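Local structure of dihydrodipicolinate synthase family protein (Sinorhizobium meliloti, 4DNH) at residues I5-E10 with A14-T19; G20-F25 with A369-A374; L330-G335 with R379-M384. The protein is of unknown function but has a TIM-barrel fold and may be an aldolase-type lyase related to dihydrodipicolinate synthase. One frame throughout, in Å; residues are numbered along the deposited sequence.

In the fold
Along the chain the order begins with contact 1, the hairpin of strands 4-9 and 12-17, which is complete before the others open; contacts 2 and 3 then alternate their segments and share helix 371-384. Contact 2 lies at the start of that helix, contact 3 at its end. The centre of contact 1 is about 17 Å from that of contact 2 and about 14 Å from that of contact 3, while contacts 2 and 3 are about 14 Å apart, centre to centre. All three lie on one side of the chain's centre, outside the eight-stranded parallel barrel. There the C-terminal helix meets helix 323-333 and also the N-terminal arm, which brings the two ends of the chain together.

Contact 1 (I5-E10 with A14-T19); sequences IDLPIE and ARYDLT
I5 and Y16 face each other as a hydrogen-bonded antiparallel pair, with I5 N giving its hydrogen to Y16 O at 2.8 Å and Y16 N returning one to I5 O at 2.7 Å. Two residues further on, L7 and A14 repeat the exchange. Of that pair, the bond from L7 N to A14 O approaches from above the carbonyl plane, 36° out of it, although its N-H is nearly straight.

The apolar residues of these pairs share one face. The L7 methyl CD1 reaches CB of Y16 at 3.8 Å, beside the root of the ring, and I5 CG2 meets L18 CD2 at 4.0 Å. With its CG anti to the backbone N (chi1 -176°), Y16 swings its ring away from the partner strand, so that CB and CG are the atoms left near L7 CD1. Near the turn, I9 CD1 rests on the A14 methyl CB at 3.7 Å.

D6 and R15, a non-hydrogen-bonded pair, occupy the reverse face. The carboxylate oxygen D6 OD1 lies 3.1 Å from R15 CA, but its angle to R15 N is too poor for a hydrogen bond. The R15 chain bends at chi2 and chi3, and its guanidinium turns to D17 instead, where NH1 makes a salt bridge to OD2 at 2.7 Å. D17 OD1 is also bonded to S4 OG.

Beyond this first shell, the hydroxyl of Y16 is hydrogen-bonded to D363 of helix 352-364, which holds the far end of the ring; T19 N is bonded to the same carboxylate. I5 and L7 lie on M378 of helix 371-384, and L18 touches F359. The strands run at 124° to each other, far from the flat antiparallel limit: this is a strongly twisted beta hairpin, its apolar face laid against the C-terminal helices.

Contact 2 (G20-F25 with A369-A374); sequences GRPVPF and ADPELA
P22 and P371 bring their pyrrolidine rings together where the N-terminal arm of this TIM-barrel protein passes the start of its C-terminal helix, 371-384. The two side chains approach each other obliquely. Each presents the outer corner of its five-membered ring, CG of P22 lying 3.5 Å from CG of P371. The same P22 CG is 3.8 Å from P371 CD, so P22 leans toward the side of the P371 ring that borders its own nitrogen. Both rings have their CG puckered exo. The proline pair is apolar, no hydrogen bond crosses between the segments, and the contact buries just 123 Å² in all.

A369 takes part through its backbone rather than its methyl group. Its CB points away from the arm, and its carbonyl oxygen lies beside the P22 ring. D370 is the N-cap residue, yet its side chain makes no capping bond; the first helical turn is closed by the backbone bond from A374 N to D370 O, at 2.8 Å. As the first residue after the cap, P371 sits where the lack of an N-H costs the helix no hydrogen bond, and its ring is turned outward toward the arm.

Neighbouring bonds hold both partners in place. G20 N is bonded to D363 OD1 and V23 pairs through its backbone with G366, which ties the arm down around P22, while A369 N reaches N334 OD1. P371 also packs against L18 of contact 1, with its O bonded to T375 OG1. Beside the proline pair, P22 CB lies 4.0 Å from A369 O.

Contact 3 (L330-G335 with R379-M384); sequences LAYLNG and RRVLAM
R380 and V381 of helix 371-384 both reach the outer half of the Y332 ring, near the end of helix 323-333. From R380 the chain bends at chi3 (-95°) and brings NH1 to 3.1 Å from Y332 OH. NH1 comes in at the edge of the phenol, near its plane, whereas the guanidinium and ring planes stand 77° apart. The angle is too poor for a hydrogen bond.

V381 follows with an apolar touch: its CG2 lies 3.7 Å from Y332 CE2, obliquely to the ring. The valine and the phenol run alongside one another, pointing opposite ways. Y332 is extended toward the helix by a chi1 of 169°, which sets CG anti to the backbone N. Next in sequence, L382 turns instead to the N-terminal hairpin, against I5, L7 and P8, and M384 N closes a helical turn onto R380 O.

The last turn carrying Y332 ends in a Schellman motif with G335 at the C-prime position, and Y332 O is bonded to R377 NH1. Replacing Y332 with an alanine would probably leave V381 CG2 without its aromatic neighbour and open a gap between the two helices. Chemically, the join combines one van der Waals contact with a cationic group set close to a phenol oxygen; the guanidinium and that oxygen are neighbours rather than bonded partners, and any attraction between them is likely to be weak.

Contact 1 (I5-E10 with A14-T19)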
loop_
_atom_site.group_PDB
_atom_site.type_symbol
_atom_site.label_atom_id
_atom_site.label_comp_id
_atom_site.label_asym_id
_atom_site.label_seq_id
_atom_site.Cartn_x
_atom_site.Cartn_y
_atom_site.Cartn_z
ATOM N N ILE A 5 -22.194 19.262 9.036
ATOM C CA ILE A 5 -20.977 19.741 9.707
ATOM C C ILE A 5 -20.380 20.957 8.977
ATOM O O ILE A 5 -20.388 21.016 7.740
ATOM C CB ILE A 5 -19.932 18.598 9.883
ATOM C CG1 ILE A 5 -18.676 19.097 10.612
ATOM C CG2 ILE A 5 -19.572 17.951 8.545
ATOM C CD1 ILE A 5 -17.869 17.996 11.260
ATOM N N ASP A 6 -19.885 21.931 9.739
ATOM C CA ASP A 6 -19.187 23.074 9.140
ATOM C C ASP A 6 -17.710 22.770 8.928
ATOM O O ASP A 6 -17.015 22.386 9.856
ATOM C CB ASP A 6 -19.380 24.342 9.969
ATOM C CG ASP A 6 -20.704 25.030 9.687
ATOM O OD1 ASP A 6 -21.337 24.752 8.640
ATOM O OD2 ASP A 6 -21.112 25.866 10.511
ATOM N N LEU A 7 -17.250 22.931 7.694
ATOM C CA LEU A 7 -15.906 22.524 7.287
ATOM C C LEU A 7 -15.177 23.646 6.571
ATOM O O LEU A 7 -15.813 24.490 5.930
ATOM C CB LEU A 7 -15.961 21.302 6.375
ATOM C CG LEU A 7 -16.518 19.992 6.922
ATOM C CD1 LEU A 7 -16.527 18.984 5.791
ATOM C CD2 LEU A 7 -15.733 19.423 8.100
ATOM N N PRO A 8 -13.839 23.664 6.679
ATOM C CA PRO A 8 -13.070 24.725 6.028
ATOM C C PRO A 8 -12.890 24.535 4.524
ATOM O O PRO A 8 -12.513 23.452 4.072
ATOM C CB PRO A 8 -11.721 24.698 6.744
ATOM C CG PRO A 8 -11.634 23.382 7.425
ATOM C CD PRO A 8 -13.009 22.804 7.548
ATOM N N ILE A 9 -13.218 25.588 3.779
ATOM C CA ILE A 9 -12.891 25.728 2.364
ATOM C C ILE A 9 -12.469 27.176 2.194
ATOM O O ILE A 9 -13.130 28.079 2.721
ATOM C CB ILE A 9 -14.098 25.535 1.407
ATOM C CG1 ILE A 9 -15.217 24.701 2.037
ATOM C CG2 ILE A 9 -13.639 24.982 0.059
ATOM C CD1 ILE A 9 -16.480 24.625 1.197
ATOM N N GLU A 10 -11.384 27.392 1.450
ATOM C CA GLU A 10 -10.910 28.740 1.083
ATOM C C GLU A 10 -10.829 29.695 2.289
ATOM O O GLU A 10 -11.451 30.761 2.286
ATOM C CB GLU A 10 -11.794 29.360 -0.022
ATOM C CG GLU A 10 -12.436 28.377 -1.004
ATOM C CD GLU A 10 -11.715 28.280 -2.337
ATOM O OE1 GLU A 10 -10.494 28.014 -2.346
ATOM O OE2 GLU A 10 -12.381 28.456 -3.382
ATOM N N ALA A 14 -17.788 26.415 5.823
ATOM C CA ALA A 14 -19.037 26.182 5.097
ATOM C C ALA A 14 -19.759 24.883 5.467
ATOM O O ALA A 14 -19.138 23.848 5.733
ATOM C CB ALA A 14 -18.791 26.232 3.594
ATOM N N ARG A 15 -21.086 24.960 5.449
ATOM C CA ARG A 15 -21.948 23.829 5.739
ATOM C C ARG A 15 -21.683 22.702 4.763
ATOM O O ARG A 15 -21.632 22.900 3.547
ATOM C CB ARG A 15 -23.416 24.245 5.656
ATOM C CG ARG A 15 -24.289 23.649 6.748
ATOM C CD ARG A 15 -25.656 23.219 6.232
ATOM N NE ARG A 15 -26.207 24.130 5.226
ATOM C CZ ARG A 15 -27.166 23.811 4.360
ATOM N NH1 ARG A 15 -27.701 22.596 4.364
ATOM N NH2 ARG A 15 -27.593 24.709 3.481
ATOM N N TYR A 16 -21.477 21.517 5.319
ATOM C CA TYR A 16 -21.457 20.315 4.528
ATOM C C TYR A 16 -22.443 19.338 5.104
ATOM O O TYR A 16 -22.347 18.973 6.271
ATOM C CB TYR A 16 -20.073 19.693 4.486
ATOM C CG TYR A 16 -20.032 18.486 3.584
ATOM C CD1 TYR A 16 -20.041 18.639 2.189
ATOM C CD2 TYR A 16 -20.017 17.181 4.116
ATOM C CE1 TYR A 16 -20.020 17.538 1.351
ATOM C CE2 TYR A 16 -19.999 16.066 3.278
ATOM C CZ TYR A 16 -20.001 16.256 1.895
ATOM O OH TYR A 16 -19.967 15.184 1.033
ATOM N N ASP A 17 -23.406 18.939 4.280
ATOM C CA ASP A 17 -24.373 17.903 4.632
ATOM C C ASP A 17 -23.868 16.583 4.086
ATOM O O ASP A 17 -23.509 16.499 2.909
ATOM C CB ASP A 17 -25.741 18.207 3.991
ATOM C CG ASP A 17 -26.254 19.596 4.319
ATOM O OD1 ASP A 17 -26.226 19.980 5.510
ATOM O OD2 ASP A 17 -26.697 20.300 3.382
ATOM N N LEU A 18 -23.844 15.550 4.921
ATOM C CA LEU A 18 -23.397 14.233 4.444
ATOM C C LEU A 18 -24.497 13.588 3.608
ATOM O O LEU A 18 -25.651 13.544 4.040
ATOM C CB LEU A 18 -23.017 13.297 5.589
ATOM C CG LEU A 18 -22.302 13.713 6.873
ATOM C CD1 LEU A 18 -21.599 12.477 7.432
ATOM C CD2 LEU A 18 -21.317 14.861 6.706
ATOM N N THR A 19 -24.137 13.097 2.420
ATOM C CA THR A 19 -25.115 12.493 1.493
ATOM C C THR A 19 -24.788 11.053 1.064
ATOM O O THR A 19 -25.520 10.454 0.284
ATOM C CB THR A 19 -25.300 13.330 0.203
ATOM O OG1 THR A 19 -24.056 13.407 -0.499
ATOM C CG2 THR A 19 -25.829 14.729 0.497
#

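Contact 2 (G20-F25 with A369-A374)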
loop_
_atom_site.group_PDB
_atom_site.type_symbol
_atom_site.label_atom_id
_atom_site.label_comp_id
_atom_site.label_asym_id
_atom_site.label_seq_id
_atom_site.Cartn_x
_atom_site.Cartn_y
_atom_site.Cartn_z
ATOM N N GLY A 20 -23.693 10.497 1.555
ATOM C CA GLY A 20 -23.313 9.146 1.163
ATOM C C GLY A 20 -24.117 8.060 1.848
ATOM O O GLY A 20 -24.606 8.239 2.971
ATOM N N ARG A 21 -24.276 6.940 1.145
ATOM C CA ARG A 21 -24.784 5.706 1.742
ATOM C C ARG A 21 -23.573 4.821 1.991
ATOM O O ARG A 21 -22.932 4.383 1.037
ATOM C CB ARG A 21 -25.765 5.002 0.805
ATOM C CG ARG A 21 -26.988 5.833 0.441
ATOM C CD ARG A 21 -27.861 5.126 -0.585
ATOM N N PRO A 22 -23.232 4.576 3.272
ATOM C CA PRO A 22 -22.054 3.748 3.561
ATOM C C PRO A 22 -22.213 2.393 2.912
ATOM O O PRO A 22 -23.296 1.812 2.981
ATOM C CB PRO A 22 -22.094 3.600 5.082
ATOM C CG PRO A 22 -22.866 4.787 5.554
ATOM C CD PRO A 22 -23.901 5.031 4.504
ATOM N N VAL A 23 -21.175 1.913 2.239
ATOM C CA VAL A 23 -21.178 0.530 1.769
ATOM C C VAL A 23 -21.038 -0.336 3.023
ATOM O O VAL A 23 -20.080 -0.166 3.790
ATOM C CB VAL A 23 -20.049 0.254 0.772
ATOM C CG1 VAL A 23 -19.945 -1.217 0.442
ATOM C CG2 VAL A 23 -20.285 1.034 -0.499
ATOM N N PRO A 24 -22.022 -1.227 3.267
ATOM C CA PRO A 24 -21.982 -2.026 4.504
ATOM C C PRO A 24 -20.836 -3.030 4.479
ATOM O O PRO A 24 -20.526 -3.618 3.428
ATOM C CB PRO A 24 -23.339 -2.740 4.519
ATOM C CG PRO A 24 -23.796 -2.770 3.094
ATOM C CD PRO A 24 -23.120 -1.625 2.367
ATOM N N PHE A 25 -20.178 -3.164 5.624
ATOM C CA PHE A 25 -19.121 -4.144 5.828
ATOM C C PHE A 25 -19.770 -5.510 5.722
ATOM O O PHE A 25 -20.802 -5.759 6.350
ATOM C CB PHE A 25 -18.529 -3.937 7.218
ATOM C CG PHE A 25 -17.391 -4.856 7.558
ATOM C CD1 PHE A 25 -17.600 -6.223 7.742
ATOM C CD2 PHE A 25 -16.113 -4.342 7.756
ATOM C CE1 PHE A 25 -16.556 -7.068 8.077
ATOM C CE2 PHE A 25 -15.059 -5.188 8.092
ATOM C CZ PHE A 25 -15.283 -6.552 8.254
ATOM N N ALA A 369 -17.793 4.131 7.220
ATOM C CA ALA A 369 -18.582 3.000 7.766
ATOM C C ALA A 369 -19.635 3.471 8.766
ATOM O O ALA A 369 -20.769 2.971 8.775
ATOM C CB ALA A 369 -17.674 1.951 8.401
ATOM N N ASP A 370 -19.256 4.455 9.582
ATOM C CA ASP A 370 -20.138 5.009 10.608
ATOM C C ASP A 370 -20.158 6.548 10.553
ATOM O O ASP A 370 -19.352 7.206 11.222
ATOM C CB ASP A 370 -19.700 4.509 11.989
ATOM C CG ASP A 370 -20.730 4.773 13.066
ATOM O OD1 ASP A 370 -21.862 5.202 12.740
ATOM O OD2 ASP A 370 -20.404 4.540 14.248
ATOM N N PRO A 371 -21.077 7.121 9.752
ATOM C CA PRO A 371 -21.137 8.566 9.500
ATOM C C PRO A 371 -21.248 9.431 10.749
ATOM O O PRO A 371 -20.562 10.444 10.839
ATOM C CB PRO A 371 -22.379 8.717 8.617
ATOM C CG PRO A 371 -22.462 7.424 7.896
ATOM C CD PRO A 371 -22.027 6.387 8.893
ATOM N N GLU A 372 -22.082 9.039 11.704
ATOM C CA GLU A 372 -22.197 9.779 12.967
ATOM C C GLU A 372 -20.888 9.827 13.774
ATOM O O GLU A 372 -20.489 10.890 14.250
ATOM C CB GLU A 372 -23.358 9.246 13.802
ATOM C CG GLU A 372 -24.701 9.806 13.347
ATOM C CD GLU A 372 -25.895 9.053 13.902
ATOM O OE1 GLU A 372 -25.740 8.309 14.898
ATOM O OE2 GLU A 372 -26.999 9.212 13.336
ATOM N N LEU A 373 -20.218 8.682 13.900
ATOM C CA LEU A 373 -18.907 8.616 14.535
ATOM C C LEU A 373 -17.856 9.413 13.741
ATOM O O LEU A 373 -17.103 10.210 14.325
ATOM C CB LEU A 373 -18.466 7.159 14.715
ATOM C CG LEU A 373 -17.095 6.892 15.364
ATOM C CD1 LEU A 373 -17.044 7.313 16.838
ATOM C CD2 LEU A 373 -16.704 5.429 15.192
ATOM N N ALA A 374 -17.819 9.215 12.422
ATOM C CA ALA A 374 -16.901 9.965 11.570
ATOM C C ALA A 374 -17.072 11.466 11.782
ATOM O O ALA A 374 -16.079 12.199 11.918
ATOM C CB ALA A 374 -17.102 9.610 10.112
#

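Contact 3 (L330-G335 with R379-M384)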
loop_
_atom_site.group_PDB
_atom_site.type_symbol
_atom_site.label_atom_id
_atom_site.label_comp_id
_atom_site.label_asym_id
_atom_site.label_seq_id
_atom_site.Cartn_x
_atom_site.Cartn_y
_atom_site.Cartn_z
ATOM N N LEU A 330 -8.376 8.245 7.634
ATOM C CA LEU A 330 -9.609 7.580 7.317
ATOM C C LEU A 330 -9.869 6.407 8.289
ATOM O O LEU A 330 -10.992 6.245 8.766
ATOM C CB LEU A 330 -9.668 7.183 5.840
ATOM C CG LEU A 330 -11.091 6.826 5.367
ATOM C CD1 LEU A 330 -12.137 7.848 5.815
ATOM C CD2 LEU A 330 -11.169 6.536 3.866
ATOM N N ALA A 331 -8.838 5.623 8.615
ATOM C CA ALA A 331 -8.972 4.625 9.679
ATOM C C ALA A 331 -9.526 5.235 10.970
ATOM O O ALA A 331 -10.392 4.636 11.606
ATOM C CB ALA A 331 -7.655 3.919 9.946
ATOM N N TYR A 332 -9.019 6.413 11.347
ATOM C CA TYR A 332 -9.450 7.136 12.558
ATOM C C TYR A 332 -10.905 7.550 12.482
ATOM O O TYR A 332 -11.642 7.429 13.460
ATOM C CB TYR A 332 -8.578 8.375 12.792
ATOM C CG TYR A 332 -9.095 9.340 13.848
ATOM C CD1 TYR A 332 -9.065 9.005 15.207
ATOM C CD2 TYR A 332 -9.597 10.595 13.491
ATOM C CE1 TYR A 332 -9.528 9.882 16.179
ATOM C CE2 TYR A 332 -10.060 11.481 14.448
ATOM C CZ TYR A 332 -10.017 11.121 15.793
ATOM O OH TYR A 332 -10.483 11.994 16.755
ATOM N N LEU A 333 -11.325 8.043 11.321
ATOM C CA LEU A 333 -12.732 8.401 11.130
ATOM C C LEU A 333 -13.631 7.181 11.242
ATOM O O LEU A 333 -14.764 7.293 11.689
ATOM C CB LEU A 333 -12.961 9.095 9.784
ATOM C CG LEU A 333 -12.390 10.504 9.621
ATOM C CD1 LEU A 333 -12.585 10.942 8.175
ATOM C CD2 LEU A 333 -12.986 11.495 10.615
ATOM N N ASN A 334 -13.124 6.023 10.820
ATOM C CA ASN A 334 -13.918 4.805 10.813
ATOM C C ASN A 334 -13.805 4.041 12.123
ATOM O O ASN A 334 -14.317 2.930 12.244
ATOM C CB ASN A 334 -13.505 3.913 9.648
ATOM C CG ASN A 334 -13.959 4.456 8.318
ATOM O OD1 ASN A 334 -15.091 4.918 8.188
ATOM N ND2 ASN A 334 -13.086 4.399 7.315
ATOM N N GLY A 335 -13.121 4.635 13.101
ATOM C CA GLY A 335 -13.035 4.058 14.446
ATOM C C GLY A 335 -12.186 2.804 14.556
ATOM O O GLY A 335 -12.395 2.004 15.440
ATOM N N ARG A 379 -15.325 16.571 14.147
ATOM C CA ARG A 379 -15.599 17.714 15.021
ATOM C C ARG A 379 -14.492 17.901 16.055
ATOM O O ARG A 379 -14.097 19.032 16.330
ATOM C CB ARG A 379 -16.953 17.578 15.716
ATOM C CG ARG A 379 -18.074 18.420 15.130
ATOM C CD ARG A 379 -19.304 17.547 14.892
ATOM N NE ARG A 379 -20.573 18.211 15.173
ATOM C CZ ARG A 379 -21.275 18.929 14.297
ATOM N NH1 ARG A 379 -20.836 19.110 13.065
ATOM N NH2 ARG A 379 -22.422 19.487 14.664
ATOM N N ARG A 380 -13.992 16.797 16.614
ATOM C CA ARG A 380 -12.922 16.854 17.613
ATOM C C ARG A 380 -11.626 17.363 17.006
ATOM O O ARG A 380 -10.862 18.074 17.670
ATOM C CB ARG A 380 -12.693 15.493 18.295
ATOM C CG ARG A 380 -13.448 15.340 19.608
ATOM C CD ARG A 380 -12.864 14.270 20.527
ATOM N NE ARG A 380 -13.533 12.975 20.386
ATOM C CZ ARG A 380 -12.953 11.856 19.941
ATOM N NH1 ARG A 380 -11.669 11.834 19.582
ATOM N NH2 ARG A 380 -13.668 10.741 19.853
ATOM N N VAL A 381 -11.397 17.012 15.743
ATOM C CA VAL A 381 -10.228 17.469 14.994
ATOM C C VAL A 381 -10.306 18.975 14.692
ATOM O O VAL A 381 -9.335 19.703 14.907
ATOM C CB VAL A 381 -10.020 16.626 13.713
ATOM C CG1 VAL A 381 -8.938 17.235 12.830
ATOM C CG2 VAL A 381 -9.670 15.187 14.088
ATOM N N LEU A 382 -11.456 19.439 14.217
ATOM C CA LEU A 382 -11.703 20.873 14.056
ATOM C C LEU A 382 -11.543 21.649 15.358
ATOM O O LEU A 382 -10.962 22.738 15.358
ATOM C CB LEU A 382 -13.111 21.122 13.534
ATOM C CG LEU A 382 -13.466 21.315 12.067
ATOM C CD1 LEU A 382 -12.410 20.788 11.112
ATOM C CD2 LEU A 382 -14.813 20.641 11.822
ATOM N N ALA A 383 -12.066 21.107 16.459
ATOM C CA ALA A 383 -12.028 21.809 17.752
ATOM C C ALA A 383 -10.579 22.021 18.179
ATOM O O ALA A 383 -10.190 23.125 18.557
ATOM C CB ALA A 383 -12.802 21.048 18.815
HETATM N N MSE A 384 -9.795 20.950 18.075
HETATM C CA MSE A 384 -8.353 20.956 18.282
HETATM C C MSE A 384 -7.629 22.000 17.457
HETATM O O MSE A 384 -6.592 22.525 17.881
HETATM C CB MSE A 384 -7.926 19.564 17.841
HETATM C CG MSE A 384 -6.580 19.109 18.389
HETATM SE SE MSE A 384 -6.438 19.539 20.309
HETATM C CE MSE A 384 -4.839 20.696 20.193
#